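Local coordinates for Atu0111 protein (Agrobacterium tumefaciens, PDB 2FSQ), which is of unknown function but may be a 2H-type phosphoesterase, perhaps acting on cyclic nucleotides or RNA, at residues K10-I15 with R197-L202; Y100-L105 with D116-R121; P129-R134 with A157-T162. All blocks are in the same frame, centred on the assembly; numbering follows the deposited sequence.

Overall arrangement
From the N terminus, residues 10-15 meet helix 195-212 in contact 1, closing a loop of 181 residues that encloses both other contacts. Contact 2 comes first within it: residues 100-105, after strand 84-92, fold back onto helix 111-121. It closes before contact 3 opens, where residues 129-134, leading into strand 133-139, meet helix 150-167. Contacts 1 and 2 lie on opposite sides of the chain's centre, with their own centres 39 Å apart; those of contacts 2 and 3 are 21 Å apart. None touches another. Strands 84-92 and 179-182 carry the two H-x-T sequences expected of the 2H clan, and side chains of residues 129-134 touch both strands.

Contact 1. Residues K10-I15 with R197-L202; sequences KDLDYI and RWQAML. With ACY (acetic acid), chain C.
R197 NH2 holds OXT of the acetate at 2.9 Å, and R197 NE holds the other oxygen, O, at 3.0 Å, so one edge of the guanidinium faces the carboxylate as a two-pronged pair. The N-H...O angles are 158° at NH2 and 173° at NE. The carboxylate meets this edge close to the guanidinium plane, the two groups somewhat tilted. The ligand probably comes from the crystallisation liquor, so no natural role follows from it. R197 NH1 forms a salt bridge with E71, and W198 NE1 also gives its hydrogen bond to E71 OE1.

The N-terminal segment before strand 42-48, with helical backbone angles but no regular helix bonds, packs on helix 195-212 through one leucine; no function is assigned to this packing. The protein-to-protein part is apolar and centres on L12, the residue that accounts for more than half of the surface buried. Its CG lies anti to the backbone N (chi1 174°), which carries both methyls toward helix 195-212. L12 CD2 comes 3.9 Å from W198 CB and 3.8 Å from Q199 CB; it also lies 3.5 Å from the backbone N of Q199. The second methyl branch takes a different neighbour: L12 CD1 meets L202 CD1 methyl to methyl at 3.9 Å. L12 is received by W198 and Q199 and, one turn on, by L202. P140 also packs against L12. I15 N bonds to L12 O at 3.3 Å, and S9 OG is hydrogen-bonded to L12 N.

No hydrogen bond links the two segments, so their direct attachment rests on van der Waals contact of L12 with the helix. R197, placed between the carboxylates of E71 and the acetate, would be expected to keep its positive charge.

Contact 2. Residues Y100-L105 with D116-R121; sequences YWPQTL and DYYRDR
A CH-pi contact and a hydroxyl pair join L105 and T104 to Y117, at a type I beta turn (P102 to L105) in the loop between strand 84-92 and helix 111-121. L105 CD2 stands 4.3 Å from the centroid of the Y117 ring and 5° off its normal, hence over the centre of the face; L105 CD1 reaches toward the rim, 3.7 Å from Y117 CD2. On the opposite face R121 CD, from the same helix as the ring, lies 3.4 Å above the Y117 plane, offset toward the rim. With CG anti to the backbone N (chi1 167°), Y117 extends to the turn, and T104 OG1 hydrogen-bonds Y117 OH at 3.0 Å, the two side chains crossing at about a right angle.

Beside this, P102 CG touches Y118 OH at 3.3 Å, obliquely to the ring. The turn is closed by L105 N to P102 O (3.1 Å), which keeps P102, T104 and L105 together before the helix. W101 packs on I111 and V114 earlier in the same helix.

Y118 OH is hydrogen-bonded to F167 O and R121 NE to F166 O. The Y118 proton is therefore spent beyond the turn, leaving its meeting with P102 to van der Waals forces, whereas Y117 is restrained by a neighbour on each face and by its hydroxyl bond.

Contact 3. Residues P129-R134 with A157-T162; sequences PAFNMR and ALWRDT
W159, P129 and F131 carry this contact, in which a T-shaped (edge-to-face) aromatic pair and one indole hydrogen bond join the run into strand 133-139 to helix 150-167, the helix that follows the hairpin of strands 133-139 and 142-147. W159, largely buried, contributes the largest share of the surface. Its NE1 donates to P129 O at 2.8 Å with an N-H...O angle of 171°, and the oxygen lies practically in the indole plane; the donor is nevertheless tilted from the carbonyl plane of P129. It is the carbonyl of P129 that makes the touch, while the CB of the proline is directed away from the helix.

F131 approaches over one face of the same indole. The F131 ring and the five-membered ring of W159 have centroids 5.0 Å apart and planes at 80°. Placing CG between the backbone N and the carbonyl carbon (chi1 53°) aims the CD2-CE2 edge of F131 at W159: CD2 is 3.6 Å from W159 NE1, and CE2 stands 3.6 Å above the W159 plane, offset toward the rim. F131 also packs on M85, I155 and V156, whereas L128 and P221 touch the indole.

Further along the helix, L158 O accepts from T162 OG1 at 2.7 Å and from T162 N at 3.0 Å, the two donors arriving from opposite faces of its carbonyl plane.

Contact 1. Residues K10-I15 with R197-L202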
loop_
_atom_site.group_PDB
_atom_site.type_symbol
_atom_site.label_atom_id
_atom_site.label_comp_id
_atom_site.label_asym_id
_atom_site.label_seq_id
_atom_site.Cartn_x
_atom_site.Cartn_y
_atom_site.Cartn_z
ATOM N N LYS A 10 14.151 3.282 -15.102
ATOM C CA LYS A 10 13.263 2.236 -15.610
ATOM C C LYS A 10 11.959 2.217 -14.805
ATOM O O LYS A 10 10.877 2.100 -15.369
ATOM C CB LYS A 10 13.949 0.861 -15.554
ATOM C CG LYS A 10 15.304 0.770 -16.275
ATOM C CD LYS A 10 15.164 0.274 -17.708
ATOM C CE LYS A 10 16.506 -0.203 -18.262
ATOM N NZ LYS A 10 16.377 -1.006 -19.531
ATOM N N ASP A 11 12.081 2.366 -13.491
ATOM C CA ASP A 11 10.930 2.353 -12.588
ATOM C C ASP A 11 9.898 3.480 -12.847
ATOM O O ASP A 11 8.687 3.228 -12.876
ATOM C CB ASP A 11 11.437 2.359 -11.139
ATOM C CG ASP A 11 10.328 2.500 -10.133
ATOM O OD1 ASP A 11 9.742 3.597 -10.068
ATOM O OD2 ASP A 11 10.047 1.519 -9.404
ATOM N N LEU A 12 10.370 4.712 -13.043
ATOM C CA LEU A 12 9.477 5.852 -13.310
ATOM C C LEU A 12 8.818 5.800 -14.697
ATOM O O LEU A 12 7.671 6.228 -14.865
ATOM C CB LEU A 12 10.231 7.179 -13.145
ATOM C CG LEU A 12 9.509 8.476 -13.526
ATOM C CD1 LEU A 12 8.296 8.716 -12.658
ATOM C CD2 LEU A 12 10.445 9.654 -13.427
ATOM N N ASP A 13 9.545 5.277 -15.681
ATOM C CA ASP A 13 9.063 5.174 -17.062
ATOM C C ASP A 13 7.823 4.282 -17.218
ATOM O O ASP A 13 7.159 4.329 -18.248
ATOM C CB ASP A 13 10.176 4.647 -17.972
ATOM C CG ASP A 13 10.057 5.157 -19.395
ATOM O OD1 ASP A 13 10.336 6.355 -19.620
ATOM O OD2 ASP A 13 9.690 4.361 -20.289
ATOM N N TYR A 14 7.518 3.462 -16.211
ATOM C CA TYR A 14 6.306 2.633 -16.249
ATOM C C TYR A 14 5.020 3.459 -16.485
ATOM O O TYR A 14 4.062 3.020 -17.143
ATOM C CB TYR A 14 6.163 1.816 -14.953
ATOM C CG TYR A 14 4.810 1.138 -14.858
ATOM C CD1 TYR A 14 4.527 -0.004 -15.615
ATOM C CD2 TYR A 14 3.796 1.667 -14.052
ATOM C CE1 TYR A 14 3.267 -0.612 -15.555
ATOM C CE2 TYR A 14 2.539 1.063 -13.983
ATOM C CZ TYR A 14 2.287 -0.070 -14.738
ATOM O OH TYR A 14 1.046 -0.661 -14.665
ATOM N N ILE A 15 4.998 4.664 -15.933
ATOM C CA ILE A 15 3.779 5.474 -15.949
ATOM C C ILE A 15 3.644 6.372 -17.183
ATOM O O ILE A 15 2.711 7.175 -17.289
ATOM C CB ILE A 15 3.651 6.300 -14.664
ATOM C CG1 ILE A 15 4.740 7.381 -14.616
ATOM C CG2 ILE A 15 3.656 5.362 -13.444
ATOM C CD1 ILE A 15 4.504 8.460 -13.598
ATOM N N ARG A 197 12.135 15.716 -15.065
ATOM C CA ARG A 197 11.909 16.549 -13.895
ATOM C C ARG A 197 11.430 15.712 -12.692
ATOM O O ARG A 197 11.942 15.862 -11.581
ATOM C CB ARG A 197 10.903 17.668 -14.236
ATOM C CG ARG A 197 10.290 18.336 -13.012
ATOM C CD ARG A 197 9.528 19.641 -13.273
ATOM N NE ARG A 197 8.657 19.557 -14.428
ATOM C CZ ARG A 197 7.413 19.077 -14.395
ATOM N NH1 ARG A 197 6.886 18.629 -13.255
ATOM N NH2 ARG A 197 6.702 19.018 -15.515
ATOM N N TRP A 198 10.454 14.831 -12.911
ATOM C CA TRP A 198 10.036 13.936 -11.837
ATOM C C TRP A 198 11.209 13.107 -11.329
ATOM O O TRP A 198 11.360 12.942 -10.127
ATOM C CB TRP A 198 8.875 13.043 -12.276
ATOM C CG TRP A 198 7.559 13.703 -12.052
ATOM C CD1 TRP A 198 6.931 14.599 -12.881
ATOM C CD2 TRP A 198 6.695 13.530 -10.920
ATOM N NE1 TRP A 198 5.732 15.003 -12.324
ATOM C CE2 TRP A 198 5.570 14.371 -11.115
ATOM C CE3 TRP A 198 6.780 12.775 -9.741
ATOM C CZ2 TRP A 198 4.508 14.431 -10.197
ATOM C CZ3 TRP A 198 5.723 12.848 -8.820
ATOM C CH2 TRP A 198 4.613 13.684 -9.052
ATOM N N GLN A 199 12.025 12.567 -12.227
ATOM C CA GLN A 199 13.151 11.756 -11.754
ATOM C C GLN A 199 14.095 12.565 -10.872
ATOM O O GLN A 199 14.570 12.081 -9.831
ATOM C CB GLN A 199 13.941 11.140 -12.891
ATOM C CG GLN A 199 14.959 10.118 -12.360
ATOM C CD GLN A 199 14.292 8.964 -11.622
ATOM O OE1 GLN A 199 14.537 8.712 -10.411
ATOM N NE2 GLN A 199 13.437 8.266 -12.335
ATOM N N ALA A 200 14.375 13.798 -11.276
ATOM C CA ALA A 200 15.284 14.604 -10.495
ATOM C C ALA A 200 14.700 14.872 -9.105
ATOM O O ALA A 200 15.413 14.777 -8.096
ATOM C CB ALA A 200 15.571 15.907 -11.229
HETATM N N MSE A 201 13.403 15.180 -9.041
HETATM C CA MSE A 201 12.760 15.422 -7.763
HETATM C C MSE A 201 12.701 14.145 -6.926
HETATM O O MSE A 201 12.959 14.189 -5.719
HETATM C CB MSE A 201 11.359 16.014 -7.948
HETATM C CG MSE A 201 10.606 16.253 -6.640
HETATM SE SE MSE A 201 9.627 14.706 -5.946
HETATM C CE MSE A 201 8.150 14.727 -7.223
ATOM N N LEU A 202 12.381 13.009 -7.551
ATOM C CA LEU A 202 12.270 11.745 -6.790
ATOM C C LEU A 202 13.628 11.382 -6.179
ATOM O O LEU A 202 13.708 10.930 -5.045
ATOM C CB LEU A 202 11.765 10.611 -7.684
ATOM C CG LEU A 202 10.306 10.800 -8.123
ATOM C CD1 LEU A 202 9.966 9.905 -9.310
ATOM C CD2 LEU A 202 9.341 10.532 -6.975
HETATM C C ACY C . 9.232 19.784 -18.095
HETATM O O ACY C . 9.778 20.273 -17.076
HETATM O OXT ACY C . 8.116 19.228 -18.071
HETATM C CH3 ACY C . 9.929 19.843 -19.425
#

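Contact 2. Residues Y100-L105 with D116-R121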
loop_
_atom_site.group_PDB
_atom_site.type_symbol
_atom_site.label_atom_id
_atom_site.label_comp_id
_atom_site.label_asym_id
_atom_site.label_seq_id
_atom_site.Cartn_x
_atom_site.Cartn_y
_atom_site.Cartn_z
ATOM N N TYR A 100 -7.464 -14.889 -4.865
ATOM C CA TYR A 100 -7.531 -13.661 -4.058
ATOM C C TYR A 100 -8.638 -13.747 -3.010
ATOM O O TYR A 100 -9.034 -12.737 -2.424
ATOM C CB TYR A 100 -7.753 -12.442 -4.969
ATOM C CG TYR A 100 -6.795 -12.373 -6.125
ATOM C CD1 TYR A 100 -7.150 -12.884 -7.373
ATOM C CD2 TYR A 100 -5.504 -11.884 -5.953
ATOM C CE1 TYR A 100 -6.258 -12.843 -8.440
ATOM C CE2 TYR A 100 -4.605 -11.857 -6.998
ATOM C CZ TYR A 100 -4.976 -12.354 -8.234
ATOM O OH TYR A 100 -4.068 -12.306 -9.269
ATOM N N TRP A 101 -9.126 -14.963 -2.789
ATOM C CA TRP A 101 -10.294 -15.234 -1.957
ATOM C C TRP A 101 -10.073 -16.618 -1.346
ATOM O O TRP A 101 -9.463 -17.475 -1.987
ATOM C CB TRP A 101 -11.524 -15.268 -2.853
ATOM C CG TRP A 101 -12.838 -15.129 -2.177
ATOM C CD1 TRP A 101 -13.646 -16.141 -1.711
ATOM C CD2 TRP A 101 -13.539 -13.906 -1.919
ATOM N NE1 TRP A 101 -14.789 -15.611 -1.181
ATOM C CE2 TRP A 101 -14.754 -14.244 -1.284
ATOM C CE3 TRP A 101 -13.261 -12.552 -2.171
ATOM C CZ2 TRP A 101 -15.680 -13.272 -0.881
ATOM C CZ3 TRP A 101 -14.189 -11.597 -1.770
ATOM C CH2 TRP A 101 -15.380 -11.961 -1.140
ATOM N N PRO A 102 -10.560 -16.845 -0.111
ATOM C CA PRO A 102 -10.411 -18.188 0.445
ATOM C C PRO A 102 -11.322 -19.184 -0.258
ATOM O O PRO A 102 -12.501 -18.909 -0.395
ATOM C CB PRO A 102 -10.837 -18.018 1.903
ATOM C CG PRO A 102 -11.753 -16.868 1.926
ATOM C CD PRO A 102 -11.232 -15.927 0.826
ATOM N N GLN A 103 -10.789 -20.325 -0.697
ATOM C CA GLN A 103 -11.641 -21.295 -1.392
ATOM C C GLN A 103 -12.767 -21.843 -0.518
ATOM O O GLN A 103 -13.765 -22.316 -1.040
ATOM C CB GLN A 103 -10.834 -22.447 -1.979
ATOM C CG GLN A 103 -11.637 -23.300 -2.984
ATOM C CD GLN A 103 -10.778 -24.199 -3.839
ATOM O OE1 GLN A 103 -9.684 -24.606 -3.444
ATOM N NE2 GLN A 103 -11.277 -24.532 -5.012
ATOM N N THR A 104 -12.619 -21.760 0.799
ATOM C CA THR A 104 -13.672 -22.247 1.702
ATOM C C THR A 104 -14.924 -21.367 1.729
ATOM O O THR A 104 -15.956 -21.785 2.261
ATOM C CB THR A 104 -13.153 -22.332 3.131
ATOM O OG1 THR A 104 -12.704 -21.030 3.518
ATOM C CG2 THR A 104 -11.993 -23.302 3.216
ATOM N N LEU A 105 -14.854 -20.164 1.157
ATOM C CA LEU A 105 -15.986 -19.233 1.195
ATOM C C LEU A 105 -16.579 -18.977 -0.174
ATOM O O LEU A 105 -15.847 -18.747 -1.123
ATOM C CB LEU A 105 -15.565 -17.884 1.780
ATOM C CG LEU A 105 -15.165 -17.825 3.253
ATOM C CD1 LEU A 105 -14.925 -16.376 3.652
ATOM C CD2 LEU A 105 -16.244 -18.450 4.116
ATOM N N ASP A 116 -15.921 -11.061 9.531
ATOM C CA ASP A 116 -16.231 -11.844 10.741
ATOM C C ASP A 116 -15.491 -13.189 10.791
ATOM O O ASP A 116 -14.977 -13.575 11.847
ATOM C CB ASP A 116 -17.742 -12.082 10.892
ATOM C CG ASP A 116 -18.555 -10.781 11.002
ATOM O OD1 ASP A 116 -18.024 -9.728 11.418
ATOM O OD2 ASP A 116 -19.768 -10.829 10.695
ATOM N N TYR A 117 -15.452 -13.908 9.666
ATOM C CA TYR A 117 -14.747 -15.196 9.564
ATOM C C TYR A 117 -13.279 -15.022 9.929
ATOM O O TYR A 117 -12.725 -15.798 10.717
ATOM C CB TYR A 117 -14.958 -15.798 8.158
ATOM C CG TYR A 117 -14.093 -16.982 7.708
ATOM C CD1 TYR A 117 -14.410 -18.300 8.071
ATOM C CD2 TYR A 117 -13.025 -16.792 6.833
ATOM C CE1 TYR A 117 -13.637 -19.397 7.604
ATOM C CE2 TYR A 117 -12.254 -17.872 6.358
ATOM C CZ TYR A 117 -12.561 -19.174 6.740
ATOM O OH TYR A 117 -11.782 -20.244 6.260
ATOM N N TYR A 118 -12.668 -13.963 9.404
ATOM C CA TYR A 118 -11.283 -13.689 9.689
ATOM C C TYR A 118 -11.015 -13.170 11.105
ATOM O O TYR A 118 -10.028 -13.575 11.730
ATOM C CB TYR A 118 -10.741 -12.714 8.655
ATOM C CG TYR A 118 -10.498 -13.333 7.300
ATOM C CD1 TYR A 118 -10.063 -14.651 7.166
ATOM C CD2 TYR A 118 -10.624 -12.565 6.154
ATOM C CE1 TYR A 118 -9.820 -15.206 5.916
ATOM C CE2 TYR A 118 -10.367 -13.097 4.899
ATOM C CZ TYR A 118 -9.968 -14.410 4.789
ATOM O OH TYR A 118 -9.683 -14.925 3.554
ATOM N N ARG A 119 -11.862 -12.267 11.595
ATOM C CA ARG A 119 -11.716 -11.771 12.975
ATOM C C ARG A 119 -11.673 -12.943 13.959
ATOM O O ARG A 119 -10.873 -12.948 14.904
ATOM C CB ARG A 119 -12.842 -10.800 13.337
ATOM C CG ARG A 119 -12.642 -10.095 14.680
ATOM C CD ARG A 119 -13.971 -9.681 15.285
ATOM N NE ARG A 119 -14.469 -8.390 14.801
ATOM C CZ ARG A 119 -14.176 -7.208 15.347
ATOM N NH1 ARG A 119 -13.358 -7.126 16.389
ATOM N NH2 ARG A 119 -14.707 -6.101 14.845
ATOM N N ASP A 120 -12.518 -13.944 13.706
ATOM C CA ASP A 120 -12.559 -15.163 14.508
ATOM C C ASP A 120 -11.300 -16.003 14.326
ATOM O O ASP A 120 -10.686 -16.426 15.297
ATOM C CB ASP A 120 -13.800 -15.997 14.167
ATOM C CG ASP A 120 -13.801 -17.353 14.861
ATOM O OD1 ASP A 120 -13.610 -17.401 16.099
ATOM O OD2 ASP A 120 -13.984 -18.370 14.164
ATOM N N ARG A 121 -10.911 -16.234 13.076
ATOM C CA ARG A 121 -9.741 -17.045 12.793
ATOM C C ARG A 121 -8.486 -16.402 13.352
ATOM O O ARG A 121 -7.604 -17.103 13.851
ATOM C CB ARG A 121 -9.574 -17.243 11.288
ATOM C CG ARG A 121 -10.522 -18.240 10.711
ATOM C CD ARG A 121 -10.331 -18.355 9.215
ATOM N NE ARG A 121 -9.103 -19.046 8.833
ATOM C CZ ARG A 121 -8.902 -20.358 8.925
ATOM N NH1 ARG A 121 -9.838 -21.151 9.435
ATOM N NH2 ARG A 121 -7.750 -20.877 8.527
#

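Contact 3. Residues P129-R134 with A157-T162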
loop_
_atom_site.group_PDB
_atom_site.type_symbol
_atom_site.label_atom_id
_atom_site.label_comp_id
_atom_site.label_asym_id
_atom_site.label_seq_id
_atom_site.Cartn_x
_atom_site.Cartn_y
_atom_site.Cartn_z
ATOM N N PRO A 129 7.966 -11.871 16.040
ATOM C CA PRO A 129 8.862 -10.772 16.370
ATOM C C PRO A 129 8.566 -9.492 15.595
ATOM O O PRO A 129 8.084 -9.525 14.445
ATOM C CB PRO A 129 10.242 -11.319 15.978
ATOM C CG PRO A 129 10.091 -12.807 15.948
ATOM C CD PRO A 129 8.693 -13.016 15.453
ATOM N N ALA A 130 8.889 -8.366 16.215
ATOM C CA ALA A 130 8.781 -7.080 15.548
ATOM C C ALA A 130 9.802 -6.975 14.434
ATOM O O ALA A 130 10.851 -7.630 14.449
ATOM C CB ALA A 130 9.002 -5.955 16.551
ATOM N N PHE A 131 9.473 -6.143 13.453
ATOM C CA PHE A 131 10.361 -5.868 12.335
ATOM C C PHE A 131 10.450 -4.366 12.105
ATOM O O PHE A 131 9.541 -3.613 12.469
ATOM C CB PHE A 131 9.873 -6.580 11.065
ATOM C CG PHE A 131 8.427 -6.289 10.709
ATOM C CD1 PHE A 131 8.077 -5.166 9.947
ATOM C CD2 PHE A 131 7.414 -7.150 11.128
ATOM C CE1 PHE A 131 6.726 -4.920 9.609
ATOM C CE2 PHE A 131 6.085 -6.916 10.794
ATOM C CZ PHE A 131 5.741 -5.791 10.042
ATOM N N ASN A 132 11.564 -3.953 11.509
ATOM C CA ASN A 132 11.797 -2.581 11.115
ATOM C C ASN A 132 11.948 -2.523 9.604
ATOM O O ASN A 132 12.570 -3.408 9.018
ATOM C CB ASN A 132 13.105 -2.107 11.740
ATOM C CG ASN A 132 13.057 -2.102 13.242
ATOM O OD1 ASN A 132 12.190 -1.467 13.833
ATOM N ND2 ASN A 132 13.995 -2.809 13.873
HETATM N N MSE A 133 11.357 -1.502 8.984
HETATM C CA MSE A 133 11.404 -1.316 7.538
HETATM C C MSE A 133 12.078 0.010 7.214
HETATM O O MSE A 133 12.070 0.937 8.046
HETATM C CB MSE A 133 9.984 -1.324 6.938
HETATM C CG MSE A 133 9.117 -2.509 7.357
HETATM SE SE MSE A 133 9.735 -4.217 6.642
HETATM C CE MSE A 133 9.325 -4.010 4.749
ATOM N N ARG A 134 12.641 0.114 6.019
ATOM C CA ARG A 134 13.272 1.354 5.536
ATOM C C ARG A 134 12.825 1.608 4.109
ATOM O O ARG A 134 12.461 0.669 3.376
ATOM C CB ARG A 134 14.804 1.311 5.601
ATOM C CG ARG A 134 15.422 0.240 4.771
ATOM C CD ARG A 134 16.911 0.302 5.013
ATOM N NE ARG A 134 17.613 -0.860 4.492
ATOM C CZ ARG A 134 18.281 -0.846 3.351
ATOM N NH1 ARG A 134 18.301 0.262 2.610
ATOM N NH2 ARG A 134 18.907 -1.937 2.946
ATOM N N ALA A 157 8.580 -11.772 6.208
ATOM C CA ALA A 157 8.142 -12.893 5.371
ATOM C C ALA A 157 7.442 -13.943 6.235
ATOM O O ALA A 157 6.493 -14.597 5.790
ATOM C CB ALA A 157 9.320 -13.515 4.637
ATOM N N LEU A 158 7.921 -14.122 7.470
ATOM C CA LEU A 158 7.268 -15.066 8.389
ATOM C C LEU A 158 5.858 -14.596 8.743
ATOM O O LEU A 158 4.930 -15.395 8.779
ATOM C CB LEU A 158 8.107 -15.296 9.658
ATOM C CG LEU A 158 7.446 -16.088 10.790
ATOM C CD1 LEU A 158 7.110 -17.511 10.349
ATOM C CD2 LEU A 158 8.366 -16.110 11.995
ATOM N N TRP A 159 5.696 -13.307 9.029
ATOM C CA TRP A 159 4.360 -12.764 9.231
ATOM C C TRP A 159 3.446 -13.090 8.054
ATOM O O TRP A 159 2.323 -13.536 8.246
ATOM C CB TRP A 159 4.419 -11.249 9.405
ATOM C CG TRP A 159 4.809 -10.762 10.783
ATOM C CD1 TRP A 159 6.077 -10.654 11.300
ATOM C CD2 TRP A 159 3.923 -10.281 11.796
ATOM N NE1 TRP A 159 6.026 -10.136 12.584
ATOM C CE2 TRP A 159 4.714 -9.902 12.910
ATOM C CE3 TRP A 159 2.534 -10.145 11.880
ATOM C CZ2 TRP A 159 4.155 -9.374 14.079
ATOM C CZ3 TRP A 159 1.975 -9.614 13.041
ATOM C CH2 TRP A 159 2.787 -9.263 14.139
ATOM N N ARG A 160 3.924 -12.856 6.839
ATOM C CA ARG A 160 3.091 -13.054 5.647
ATOM C C ARG A 160 2.772 -14.516 5.418
ATOM O O ARG A 160 1.647 -14.842 5.071
ATOM C CB ARG A 160 3.746 -12.426 4.416
ATOM C CG ARG A 160 3.553 -10.914 4.404
ATOM C CD ARG A 160 4.307 -10.216 3.275
ATOM N NE ARG A 160 4.091 -10.891 1.992
ATOM C CZ ARG A 160 3.015 -10.729 1.227
ATOM N NH1 ARG A 160 2.030 -9.915 1.604
ATOM N NH2 ARG A 160 2.915 -11.417 0.093
ATOM N N ASP A 161 3.744 -15.394 5.625
ATOM C CA ASP A 161 3.473 -16.822 5.454
ATOM C C ASP A 161 2.429 -17.267 6.471
ATOM O O ASP A 161 1.552 -18.090 6.178
ATOM C CB ASP A 161 4.742 -17.651 5.650
ATOM C CG ASP A 161 5.697 -17.566 4.471
ATOM O OD1 ASP A 161 5.277 -17.100 3.386
ATOM O OD2 ASP A 161 6.881 -17.957 4.642
ATOM N N THR A 162 2.521 -16.724 7.681
ATOM C CA THR A 162 1.570 -17.091 8.709
ATOM C C THR A 162 0.185 -16.538 8.350
ATOM O O THR A 162 -0.819 -17.241 8.473
ATOM C CB THR A 162 2.045 -16.606 10.109
ATOM O OG1 THR A 162 3.393 -17.047 10.335
ATOM C CG2 THR A 162 1.141 -17.150 11.236
#